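Local coordinates for acyl-CoA dehydrogenase domain protein Tcur3483 (Thermomonospora curvata, PDB 6WY9) that binds a flavin adenine dinucleotide cofactor and, as a member of the acyl-CoA dehydrogenase family, probably oxidises CH-CH groups of its substrate, at residues D139-I144 with N182-I187; I207-A212 with V236-S241. All blocks are in the same frame, centred on the assembly; numbering follows the deposited sequence.

Contact 1: residues D139-I144 with N182-I187; sequences DIVFAI and NTADYI. With FDA (dihydroflavine-adenine dinucleotide), chain C.
Val141 and Asp185 hold each other through two bonds. Val141 N gives its hydrogen to Asp185 OD2 at 3.0 Å, a fairly straight bond (162° at the hydrogen) that reaches the carboxylate oxygen on its anti side, slightly out of plane. Asp185 N answers with a 2.9 Å bond to Val141 O, which also takes a weak, longer one from Tyr186 N. Aspartate suits this site because OD2 has a second partner in the salt bridge to Arg63 of helix 62-71; an alanine here would probably leave both Val141 N and the Arg63 guanidinium without their shared acceptor. From here the two chains settle into parallel strands of the mixed sheet of the acyl-CoA dehydrogenase middle domain, Ala143 N bonding to Tyr186 O at 2.9 Å.

Apolar side chains meet on both faces. On that of Phe142 and Tyr186, Tyr186 CB lies over the Phe142 ring, 3.9 Å from its centroid, a CH-pi contact; the ring planes meet obliquely at 32°. Beside them, chi1 of loop residue Ile140 (-64°) sets CG2 anti to the backbone N, bringing it to the Tyr186 ring edge, 3.6 Å from CD2. On that of Ala143 and Ile187, Ile187 CD1 touches Ala143 CB (4.0 Å), and Ala143 meets loop residue Ala184 methyl to methyl, 3.8 Å apart, small side chains suiting this closeness.

Further along this strand, Ile144 O accepts the flavin N3 hydrogen at 2.8 Å.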
loop_
_atom_site.group_PDB
_atom_site.type_symbol
_atom_site.label_atom_id
_atom_site.label_comp_id
_atom_site.label_asym_id
_atom_site.label_seq_id
_atom_site.Cartn_x
_atom_site.Cartn_y
_atom_site.Cartn_z
ATOM N N ASP A 139 -13.408 4.094 -43.245
ATOM C CA ASP A 139 -13.493 2.906 -44.081
ATOM C C ASP A 139 -12.356 1.915 -43.856
ATOM O O ASP A 139 -12.482 0.758 -44.268
ATOM C CB ASP A 139 -13.534 3.294 -45.567
ATOM C CG ASP A 139 -14.834 3.980 -45.941
ATOM O OD1 ASP A 139 -15.909 3.348 -45.822
ATOM O OD2 ASP A 139 -14.783 5.165 -46.318
ATOM N N ILE A 140 -11.260 2.323 -43.218
ATOM C CA ILE A 140 -10.128 1.440 -42.980
ATOM C C ILE A 140 -9.882 1.355 -41.483
ATOM O O ILE A 140 -9.693 2.386 -40.823
ATOM C CB ILE A 140 -8.853 1.928 -43.678
ATOM C CG1 ILE A 140 -9.021 1.922 -45.191
ATOM C CG2 ILE A 140 -7.670 1.036 -43.266
ATOM C CD1 ILE A 140 -7.986 2.760 -45.879
ATOM N N VAL A 141 -9.856 0.135 -40.959
ATOM C CA VAL A 141 -9.507 -0.097 -39.563
ATOM C C VAL A 141 -8.299 -1.022 -39.513
ATOM O O VAL A 141 -8.172 -1.935 -40.337
ATOM C CB VAL A 141 -10.692 -0.672 -38.753
ATOM C CG1 VAL A 141 -10.215 -1.263 -37.403
ATOM C CG2 VAL A 141 -11.759 0.416 -38.513
ATOM N N PHE A 142 -7.400 -0.757 -38.561
ATOM C CA PHE A 142 -6.151 -1.477 -38.379
ATOM C C PHE A 142 -6.187 -2.254 -37.081
ATOM O O PHE A 142 -6.843 -1.847 -36.124
ATOM C CB PHE A 142 -4.941 -0.537 -38.318
ATOM C CG PHE A 142 -4.328 -0.213 -39.674
ATOM C CD1 PHE A 142 -4.912 0.724 -40.499
ATOM C CD2 PHE A 142 -3.146 -0.837 -40.105
ATOM C CE1 PHE A 142 -4.350 1.032 -41.753
ATOM C CE2 PHE A 142 -2.577 -0.530 -41.343
ATOM C CZ PHE A 142 -3.193 0.414 -42.165
ATOM N N ALA A 143 -5.430 -3.345 -37.032
ATOM C CA ALA A 143 -5.178 -4.042 -35.783
ATOM C C ALA A 143 -3.663 -4.148 -35.587
ATOM O O ALA A 143 -2.899 -4.162 -36.557
ATOM C CB ALA A 143 -5.888 -5.424 -35.778
ATOM N N ILE A 144 -3.219 -4.175 -34.324
ATOM C CA ILE A 144 -1.788 -4.161 -34.005
ATOM C C ILE A 144 -1.288 -5.594 -33.861
ATOM O O ILE A 144 -1.732 -6.332 -32.969
ATOM C CB ILE A 144 -1.483 -3.379 -32.714
ATOM C CG1 ILE A 144 -1.922 -1.915 -32.788
ATOM C CG2 ILE A 144 0.043 -3.430 -32.473
ATOM C CD1 ILE A 144 -1.244 -1.139 -33.917
ATOM N N ASN A 182 -10.367 -9.614 -36.139
ATOM C CA ASN A 182 -11.568 -10.158 -36.777
ATOM C C ASN A 182 -12.400 -9.092 -37.485
ATOM O O ASN A 182 -13.229 -9.437 -38.339
ATOM C CB ASN A 182 -12.440 -10.877 -35.734
ATOM C CG ASN A 182 -12.785 -9.982 -34.516
ATOM O OD1 ASN A 182 -11.941 -9.253 -33.999
ATOM N ND2 ASN A 182 -14.031 -10.048 -34.067
ATOM N N THR A 183 -12.212 -7.810 -37.146
ATOM C CA THR A 183 -12.987 -6.723 -37.744
ATOM C C THR A 183 -12.138 -5.735 -38.518
ATOM O O THR A 183 -12.697 -4.831 -39.135
ATOM C CB THR A 183 -13.781 -5.939 -36.667
ATOM O OG1 THR A 183 -12.885 -5.296 -35.747
ATOM C CG2 THR A 183 -14.693 -6.863 -35.889
ATOM N N ALA A 184 -10.818 -5.869 -38.491
ATOM C CA ALA A 184 -9.912 -4.955 -39.169
ATOM C C ALA A 184 -9.752 -5.328 -40.648
ATOM O O ALA A 184 -10.011 -6.461 -41.064
ATOM C CB ALA A 184 -8.539 -4.953 -38.488
ATOM N N ASP A 185 -9.313 -4.341 -41.434
ATOM C CA ASP A 185 -8.929 -4.536 -42.825
ATOM C C ASP A 185 -7.436 -4.761 -43.011
ATOM O O ASP A 185 -7.036 -5.299 -44.053
ATOM C CB ASP A 185 -9.324 -3.321 -43.664
ATOM C CG ASP A 185 -10.764 -2.934 -43.476
ATOM O OD1 ASP A 185 -11.654 -3.733 -43.829
ATOM O OD2 ASP A 185 -11.003 -1.834 -42.952
ATOM N N TYR A 186 -6.607 -4.327 -42.056
ATOM C CA TYR A 186 -5.157 -4.467 -42.164
ATOM C C TYR A 186 -4.541 -4.705 -40.793
ATOM O O TYR A 186 -5.014 -4.172 -39.784
ATOM C CB TYR A 186 -4.505 -3.228 -42.760
ATOM C CG TYR A 186 -4.970 -2.909 -44.159
ATOM C CD1 TYR A 186 -4.460 -3.604 -45.258
ATOM C CD2 TYR A 186 -5.900 -1.911 -44.377
ATOM C CE1 TYR A 186 -4.884 -3.305 -46.535
ATOM C CE2 TYR A 186 -6.325 -1.602 -45.646
ATOM C CZ TYR A 186 -5.814 -2.298 -46.719
ATOM O OH TYR A 186 -6.248 -1.977 -47.976
ATOM N N ILE A 187 -3.464 -5.497 -40.778
ATOM C CA ILE A 187 -2.643 -5.709 -39.595
ATOM C C ILE A 187 -1.393 -4.847 -39.711
ATOM O O ILE A 187 -0.712 -4.844 -40.750
ATOM C CB ILE A 187 -2.263 -7.195 -39.420
ATOM C CG1 ILE A 187 -3.483 -8.096 -39.641
ATOM C CG2 ILE A 187 -1.694 -7.437 -38.030
ATOM C CD1 ILE A 187 -4.601 -7.964 -38.566
HETATM P PA FDA C . 4.704 -11.845 -20.240
HETATM O O1A FDA C . 4.683 -13.325 -20.031
HETATM O O2A FDA C . 5.808 -11.216 -21.106
HETATM O O5B FDA C . 4.957 -11.116 -18.732
HETATM C C5B FDA C . 3.941 -11.558 -17.872
HETATM C C4B FDA C . 4.136 -10.808 -16.541
HETATM O O4B FDA C . 5.575 -11.038 -16.155
HETATM C C3B FDA C . 4.088 -9.286 -16.692
HETATM O O3B FDA C . 2.814 -8.782 -16.534
HETATM C C2B FDA C . 4.923 -8.842 -15.504
HETATM O O2B FDA C . 4.260 -9.043 -14.198
HETATM C C1B FDA C . 6.116 -9.846 -15.500
HETATM N N9A FDA C . 7.320 -9.368 -16.178
HETATM C C8A FDA C . 7.657 -9.452 -17.543
HETATM N N7A FDA C . 8.868 -8.969 -17.795
HETATM C C5A FDA C . 9.346 -8.550 -16.572
HETATM C C6A FDA C . 10.554 -7.930 -16.217
HETATM N N6A FDA C . 11.505 -7.658 -17.131
HETATM N N1A FDA C . 10.798 -7.597 -14.931
HETATM C C2A FDA C . 9.788 -7.898 -14.064
HETATM N N3A FDA C . 8.577 -8.478 -14.253
HETATM C C4A FDA C . 8.399 -8.803 -15.543
HETATM N N1 FDA C . -0.764 -7.228 -28.245
HETATM C C2 FDA C . -0.673 -6.918 -29.618
HETATM O O2 FDA C . 0.364 -7.197 -30.259
HETATM N N3 FDA C . -1.782 -6.298 -30.182
HETATM C C4 FDA C . -2.969 -5.980 -29.482
HETATM O O4 FDA C . -3.902 -5.455 -30.076
HETATM C C4X FDA C . -2.976 -6.334 -28.087
HETATM N N5 FDA C . -4.111 -6.057 -27.324
HETATM C C5X FDA C . -4.323 -6.796 -26.191
HETATM C C6 FDA C . -5.546 -6.888 -25.637
HETATM C C7 FDA C . -5.724 -7.686 -24.479
HETATM C C7M FDA C . -7.030 -7.761 -23.930
HETATM C C8 FDA C . -4.703 -8.337 -23.893
HETATM C C8M FDA C . -4.884 -9.159 -22.679
HETATM C C9 FDA C . -3.437 -8.219 -24.440
HETATM C C9A FDA C . -3.257 -7.462 -25.593
HETATM N N10 FDA C . -1.980 -7.326 -26.163
HETATM C C10 FDA C . -1.924 -6.947 -27.508
HETATM C "C1'" FDA C . -0.856 -8.126 -25.599
HETATM C "C2'" FDA C . -0.020 -7.313 -24.571
HETATM O "O2'" FDA C . 0.727 -6.382 -25.195
HETATM C "C3'" FDA C . 0.854 -8.425 -23.834
HETATM O "O3'" FDA C . 0.042 -9.241 -23.013
HETATM C "C4'" FDA C . 1.985 -7.783 -23.044
HETATM O "O4'" FDA C . 2.887 -7.268 -23.962
HETATM C "C5'" FDA C . 2.575 -8.847 -22.080
HETATM O "O5'" FDA C . 3.110 -9.875 -22.859
HETATM P P FDA C . 2.717 -11.318 -22.191
HETATM O O1P FDA C . 1.267 -11.317 -22.122
HETATM O O2P FDA C . 3.447 -12.385 -22.993
HETATM O O3P FDA C . 3.246 -11.347 -20.618
#

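Contact 2: residues I207-A212 with V236-S241; sequences IVPTDA and VRVPVS
Ala212 N bonds back to Pro209 O at 3.1 Å, closing a type I turn that brings the Ala212 methyl round to face Val236. Pro209 ends the strand and supplies the carbonyl that accepts this bond, while CD of its ring lies towards Val238. Once the chain has turned, Ala212 CB rests 3.7 Å from Val236 CG1, a spot where a single methyl is enough to meet the valine.

The same Val236 branch also meets Val208, so that CG1 touches two partners from 207-212. In both valines CG1 stands opposite the backbone N (chi1 178° in Val236), which sends the two methyls towards each other, and they meet at 3.8 Å with the side chains crossing at a slant. Val238 divides its work between its branches. CG2 lies 4.2 Å from Val208 CG2 and about as far from Pro209 CD, a looser contact, while CG1 comes within 3.3 Å of Ile207 O, packing against a buried carbonyl oxygen that has no polar partner in the model. Beta-branched valines suit strands whose inner sides must be apolar, being compact and at ease with extended backbone angles.

Such packing, with side chains meeting and backbones well apart, is that of two sheets laid face to face: the axes of 207-209 and 236-239 approach no nearer than 7.8 Å and run at 121° to each other. Strand 203-209 belongs to the mixed sheet and strand 227-239 to the antiparallel one of the middle domain. Ile171 of strand 168-176 touches both Val208 and Val238, and Leu189 of strand 186-192 adjoins Val208, while Arg237, its side chain starting away from 207-212, forms salt bridges with Asp165 and Glu168.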
loop_
_atom_site.group_PDB
_atom_site.type_symbol
_atom_site.label_atom_id
_atom_site.label_comp_id
_atom_site.label_asym_id
_atom_site.label_seq_id
_atom_site.Cartn_x
_atom_site.Cartn_y
_atom_site.Cartn_z
ATOM N N ILE A 207 2.421 -3.836 -43.454
ATOM C CA ILE A 207 0.957 -3.812 -43.463
ATOM C C ILE A 207 0.454 -5.016 -44.247
ATOM O O ILE A 207 0.785 -5.190 -45.427
ATOM C CB ILE A 207 0.400 -2.498 -44.037
ATOM C CG1 ILE A 207 0.944 -1.292 -43.257
ATOM C CG2 ILE A 207 -1.169 -2.502 -44.031
ATOM C CD1 ILE A 207 0.458 0.057 -43.813
ATOM N N VAL A 208 -0.349 -5.844 -43.596
ATOM C CA VAL A 208 -0.867 -7.072 -44.178
ATOM C C VAL A 208 -2.380 -6.947 -44.297
ATOM O O VAL A 208 -3.063 -6.749 -43.286
ATOM C CB VAL A 208 -0.499 -8.302 -43.336
ATOM C CG1 VAL A 208 -1.071 -9.562 -43.995
ATOM C CG2 VAL A 208 1.015 -8.381 -43.146
ATOM N N PRO A 209 -2.955 -7.085 -45.491
ATOM C CA PRO A 209 -4.420 -7.079 -45.607
ATOM C C PRO A 209 -5.019 -8.327 -44.966
ATOM O O PRO A 209 -4.464 -9.427 -45.064
ATOM C CB PRO A 209 -4.650 -7.049 -47.122
ATOM C CG PRO A 209 -3.457 -7.748 -47.670
ATOM C CD PRO A 209 -2.298 -7.366 -46.779
ATOM N N THR A 210 -6.156 -8.146 -44.284
ATOM C CA THR A 210 -6.775 -9.260 -43.581
ATOM C C THR A 210 -7.503 -10.201 -44.522
ATOM O O THR A 210 -7.955 -11.260 -44.077
ATOM C CB THR A 210 -7.740 -8.762 -42.476
ATOM O OG1 THR A 210 -8.699 -7.815 -42.996
ATOM C CG2 THR A 210 -6.948 -8.126 -41.358
ATOM N N ASP A 211 -7.621 -9.855 -45.796
ATOM C CA ASP A 211 -8.118 -10.794 -46.794
ATOM C C ASP A 211 -6.991 -11.527 -47.513
ATOM O O ASP A 211 -7.265 -12.349 -48.393
ATOM C CB ASP A 211 -8.990 -10.069 -47.820
ATOM C CG ASP A 211 -8.240 -8.968 -48.533
ATOM O OD1 ASP A 211 -7.022 -8.814 -48.290
ATOM O OD2 ASP A 211 -8.867 -8.251 -49.330
ATOM N N ALA A 212 -5.737 -11.234 -47.179
ATOM C CA ALA A 212 -4.620 -11.925 -47.806
ATOM C C ALA A 212 -4.784 -13.429 -47.664
ATOM O O ALA A 212 -5.303 -13.927 -46.661
ATOM C CB ALA A 212 -3.293 -11.491 -47.177
ATOM N N VAL A 236 1.959 -15.839 -46.305
ATOM C CA VAL A 236 1.295 -14.622 -46.754
ATOM C C VAL A 236 2.263 -13.771 -47.560
ATOM O O VAL A 236 3.411 -13.552 -47.158
ATOM C CB VAL A 236 0.750 -13.819 -45.568
ATOM C CG1 VAL A 236 0.106 -12.539 -46.078
ATOM C CG2 VAL A 236 -0.230 -14.650 -44.762
ATOM N N ARG A 237 1.786 -13.241 -48.680
ATOM C CA ARG A 237 2.630 -12.493 -49.599
ATOM C C ARG A 237 2.148 -11.052 -49.694
ATOM O O ARG A 237 0.964 -10.802 -49.947
ATOM C CB ARG A 237 2.636 -13.175 -50.977
ATOM C CG ARG A 237 2.840 -14.688 -50.869
ATOM C CD ARG A 237 3.117 -15.342 -52.210
ATOM N NE ARG A 237 4.316 -14.803 -52.845
ATOM C CZ ARG A 237 5.481 -15.437 -52.914
ATOM N NH1 ARG A 237 5.610 -16.647 -52.389
ATOM N NH2 ARG A 237 6.509 -14.856 -53.515
ATOM N N VAL A 238 3.072 -10.110 -49.527
ATOM C CA VAL A 238 2.748 -8.683 -49.516
ATOM C C VAL A 238 3.813 -7.944 -50.316
ATOM O O VAL A 238 5.006 -8.247 -50.169
ATOM C CB VAL A 238 2.659 -8.150 -48.069
ATOM C CG1 VAL A 238 2.227 -6.683 -48.036
ATOM C CG2 VAL A 238 1.677 -8.973 -47.268
ATOM N N PRO A 239 3.449 -6.986 -51.168
ATOM C CA PRO A 239 4.480 -6.233 -51.893
ATOM C C PRO A 239 5.420 -5.534 -50.924
ATOM O O PRO A 239 5.028 -5.141 -49.817
ATOM C CB PRO A 239 3.675 -5.225 -52.731
ATOM C CG PRO A 239 2.329 -5.229 -52.182
ATOM C CD PRO A 239 2.094 -6.559 -51.538
ATOM N N VAL A 240 6.679 -5.396 -51.347
ATOM C CA VAL A 240 7.703 -4.753 -50.524
ATOM C C VAL A 240 7.380 -3.289 -50.238
ATOM O O VAL A 240 7.837 -2.749 -49.224
ATOM C CB VAL A 240 9.101 -4.902 -51.179
ATOM C CG1 VAL A 240 10.058 -3.808 -50.714
ATOM C CG2 VAL A 240 9.696 -6.263 -50.847
ATOM N N SER A 241 6.576 -2.632 -51.081
ATOM C CA SER A 241 6.167 -1.260 -50.788
ATOM C C SER A 241 5.290 -1.141 -49.530
ATOM O O SER A 241 5.063 -0.021 -49.052
ATOM C CB SER A 241 5.419 -0.685 -51.976
ATOM O OG SER A 241 4.376 -1.567 -52.327
#

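Both contacts use the mixed sheet, one within it, the other across to the second sheet. Contact 1 joins neighbouring strands, at the partly buried edge that faces helices 62-71 and 109-122 and the flavin, and so relies on backbone hydrogen bonds and a charged side chain. Contact 2 is the more buried and leads from that sheet to the antiparallel one, through apolar side chains and one backbone carbonyl, with no polar bond between its two segments. Strands 186-192 and 203-209 are consecutive in the chain and adjacent in the sheet, which couples the two sites: Ile187 N pairs with Val208 O, Ala184 O with Thr210 OG1, and Phe142 CE2 touches Ile207 CG2.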